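PDB 5FU5: Cbm77-rfpl from Ruminococcus flavefaciens, which probably binds plant cell-wall polysaccharide as a non-catalytic carbohydrate-binding module of the bacterium's cellulosome. Local coordinates for residues A[40-45]-A[108-113]. Numbering follows the deposited sequence.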
loop_
_atom_site.group_PDB
_atom_site.type_symbol
_atom_site.label_atom_id
_atom_site.label_comp_id
_atom_site.label_asym_id
_atom_site.label_seq_id
_atom_site.Cartn_x
_atom_site.Cartn_y
_atom_site.Cartn_z
ATOM N N LYS A 40 -10.845 -11.197 4.136
ATOM C CA LYS A 40 -11.546 -10.388 3.141
ATOM C C LYS A 40 -11.025 -10.788 1.766
ATOM O O LYS A 40 -9.820 -11.028 1.611
ATOM C CB LYS A 40 -11.311 -8.894 3.349
ATOM C CG LYS A 40 -11.746 -8.314 4.688
ATOM C CD LYS A 40 -11.519 -6.808 4.712
ATOM C CE LYS A 40 -11.121 -6.320 6.099
ATOM N NZ LYS A 40 -11.331 -4.860 6.248
ATOM N N THR A 41 -11.928 -10.888 0.791
ATOM C CA THR A 41 -11.584 -11.054 -0.617
ATOM C C THR A 41 -11.765 -9.724 -1.313
ATOM O O THR A 41 -12.875 -9.191 -1.409
ATOM C CB THR A 41 -12.364 -12.183 -1.302
ATOM O OG1 THR A 41 -12.036 -13.427 -0.652
ATOM C CG2 THR A 41 -12.011 -12.278 -2.806
ATOM N N LEU A 42 -10.655 -9.161 -1.788
ATOM C CA LEU A 42 -10.586 -7.860 -2.386
ATOM C C LEU A 42 -10.495 -7.983 -3.899
ATOM O O LEU A 42 -9.807 -8.869 -4.417
ATOM C CB LEU A 42 -9.389 -7.084 -1.801
ATOM C CG LEU A 42 -9.417 -6.919 -0.276
ATOM C CD1 LEU A 42 -8.096 -6.388 0.224
ATOM C CD2 LEU A 42 -10.543 -5.999 0.157
ATOM N N THR A 43 -11.176 -7.116 -4.622
ATOM C CA THR A 43 -11.376 -7.291 -6.078
ATOM C C THR A 43 -11.007 -6.122 -6.971
ATOM O O THR A 43 -10.840 -6.322 -8.187
ATOM C CB THR A 43 -12.867 -7.615 -6.364
ATOM O OG1 THR A 43 -13.684 -6.580 -5.821
ATOM C CG2 THR A 43 -13.220 -9.004 -5.729
ATOM N N GLN A 44 -10.926 -4.903 -6.414
ATOM C CA GLN A 44 -10.571 -3.726 -7.190
ATOM C C GLN A 44 -9.225 -3.234 -6.701
ATOM O O GLN A 44 -9.044 -2.949 -5.517
ATOM C CB GLN A 44 -11.619 -2.616 -7.091
ATOM C CG GLN A 44 -11.240 -1.366 -7.839
ATOM C CD GLN A 44 -12.314 -0.323 -7.742
ATOM O OE1 GLN A 44 -12.526 0.294 -6.663
ATOM N NE2 GLN A 44 -12.974 -0.098 -8.826
ATOM N N CYS A 45 -8.258 -3.135 -7.642
ATOM C CA CYS A 45 -6.896 -2.732 -7.290
ATOM C C CYS A 45 -6.509 -1.410 -7.920
ATOM O O CYS A 45 -7.149 -0.950 -8.868
ATOM C CB CYS A 45 -5.959 -3.820 -7.779
ATOM S SG CYS A 45 -5.970 -4.127 -9.559
ATOM N N LEU A 108 -2.132 -3.571 -6.583
ATOM C CA LEU A 108 -2.231 -3.248 -5.170
ATOM C C LEU A 108 -3.705 -3.208 -4.683
ATOM O O LEU A 108 -4.509 -2.459 -5.247
ATOM C CB LEU A 108 -1.556 -1.906 -4.913
ATOM C CG LEU A 108 -1.554 -1.360 -3.463
ATOM C CD1 LEU A 108 -0.823 -2.305 -2.515
ATOM C CD2 LEU A 108 -1.024 0.043 -3.403
ATOM N N PHE A 109 -4.006 -3.969 -3.634
ATOM C CA PHE A 109 -5.407 -4.078 -3.144
ATOM C C PHE A 109 -5.711 -3.444 -1.795
ATOM O O PHE A 109 -6.870 -3.089 -1.502
ATOM C CB PHE A 109 -5.835 -5.545 -3.138
ATOM C CG PHE A 109 -6.005 -6.148 -4.508
ATOM C CD1 PHE A 109 -4.910 -6.526 -5.280
ATOM C CD2 PHE A 109 -7.252 -6.405 -5.041
ATOM C CE1 PHE A 109 -5.067 -7.055 -6.533
ATOM C CE2 PHE A 109 -7.402 -6.980 -6.276
ATOM C CZ PHE A 109 -6.322 -7.317 -7.038
ATOM N N TYR A 110 -4.715 -3.290 -0.945
ATOM C CA TYR A 110 -4.919 -2.820 0.429
ATOM C C TYR A 110 -3.631 -2.227 0.941
ATOM O O TYR A 110 -2.546 -2.730 0.610
ATOM C CB TYR A 110 -5.368 -3.999 1.317
ATOM C CG TYR A 110 -5.856 -3.609 2.730
ATOM C CD1 TYR A 110 -7.123 -3.094 2.945
ATOM C CD2 TYR A 110 -5.014 -3.788 3.830
ATOM C CE1 TYR A 110 -7.519 -2.766 4.227
ATOM C CE2 TYR A 110 -5.382 -3.447 5.101
ATOM C CZ TYR A 110 -6.626 -2.963 5.310
ATOM O OH TYR A 110 -6.935 -2.647 6.624
ATOM N N MET A 111 -3.745 -1.209 1.768
ATOM C CA MET A 111 -2.577 -0.724 2.457
ATOM C C MET A 111 -2.895 -0.169 3.819
ATOM O O MET A 111 -4.031 0.253 4.101
ATOM C CB MET A 111 -1.798 0.258 1.592
ATOM C CG MET A 111 -2.489 1.535 1.246
ATOM S SD MET A 111 -1.516 2.621 0.167
ATOM C CE MET A 111 -2.917 3.677 -0.118
ATOM N N GLU A 112 -1.901 -0.285 4.709
ATOM C CA GLU A 112 -2.006 0.178 6.074
ATOM C C GLU A 112 -0.698 0.785 6.521
ATOM O O GLU A 112 0.352 0.276 6.179
ATOM C CB GLU A 112 -2.369 -0.971 7.027
ATOM C CG GLU A 112 -1.969 -0.645 8.447
ATOM C CD GLU A 112 -2.570 -1.520 9.487
ATOM O OE1 GLU A 112 -2.992 -2.662 9.172
ATOM O OE2 GLU A 112 -2.607 -1.016 10.621
ATOM N N TYR A 113 -0.782 1.864 7.287
ATOM C CA TYR A 113 0.371 2.430 7.956
ATOM C C TYR A 113 0.061 2.409 9.440
ATOM O O TYR A 113 -0.893 3.055 9.874
ATOM C CB TYR A 113 0.721 3.862 7.486
ATOM C CG TYR A 113 1.984 4.320 8.132
ATOM C CD1 TYR A 113 3.201 3.710 7.784
ATOM C CD2 TYR A 113 1.994 5.230 9.178
ATOM C CE1 TYR A 113 4.377 4.052 8.421
ATOM C CE2 TYR A 113 3.184 5.565 9.841
ATOM C CZ TYR A 113 4.389 4.973 9.404
ATOM O OH TYR A 113 5.571 5.276 10.032
HETATM O O HOH W 1 -8.965 -3.924 -3.056
#
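Gln-44 O and Phe-109 O are tied together through one water, which donates a hydrogen bond to each carbonyl. It lies 2.6 Å from Gln-44 O and 2.7 Å from Phe-109 O. No direct hydrogen bond joins residues 40-45 to 108-113, so this water bridges the two backbones, and most of the remaining contact gathers round the Phe-109 ring. Cys-45 lays CB over one face of that ring, 3.5 Å from the centroid and 11° off the normal, a CH-pi contact. Its SG, 4.6 Å from the same centroid, adds an oblique sulfur-aromatic contact. Strand 107-116 runs here between strands 40-47 and 62-68, antiparallel to both; Phe-109 and Tyr-110 both face Val-67, a classic beta bulge, close to where residues 43-44 interrupt strand 40-47. CG of Phe-109 stands anti to the carbonyl carbon (chi1 -69°), which swings the ring out into the bend at 42-45, with Thr-43 CA at its edge, in plane. Leu-42 closes in with CB 3.9 Å from Phe-109 CD2, while its CD1 branch reaches on to Tyr-110 CB at 3.8 Å. Replacing Phe-109 by an alanine is likely to strip Cys-45 CB of its aromatic face and open a gap inside the bend, leaving Leu-42 CB without the ring carbon it packs on. Thr-13 OG1 hydrogen-bonds both Thr-43 N and Gln-44 N, holding the bend's backbone from outside the two segments, and the Tyr-110 ring meets that of Tyr-37 with planes about 40° apart.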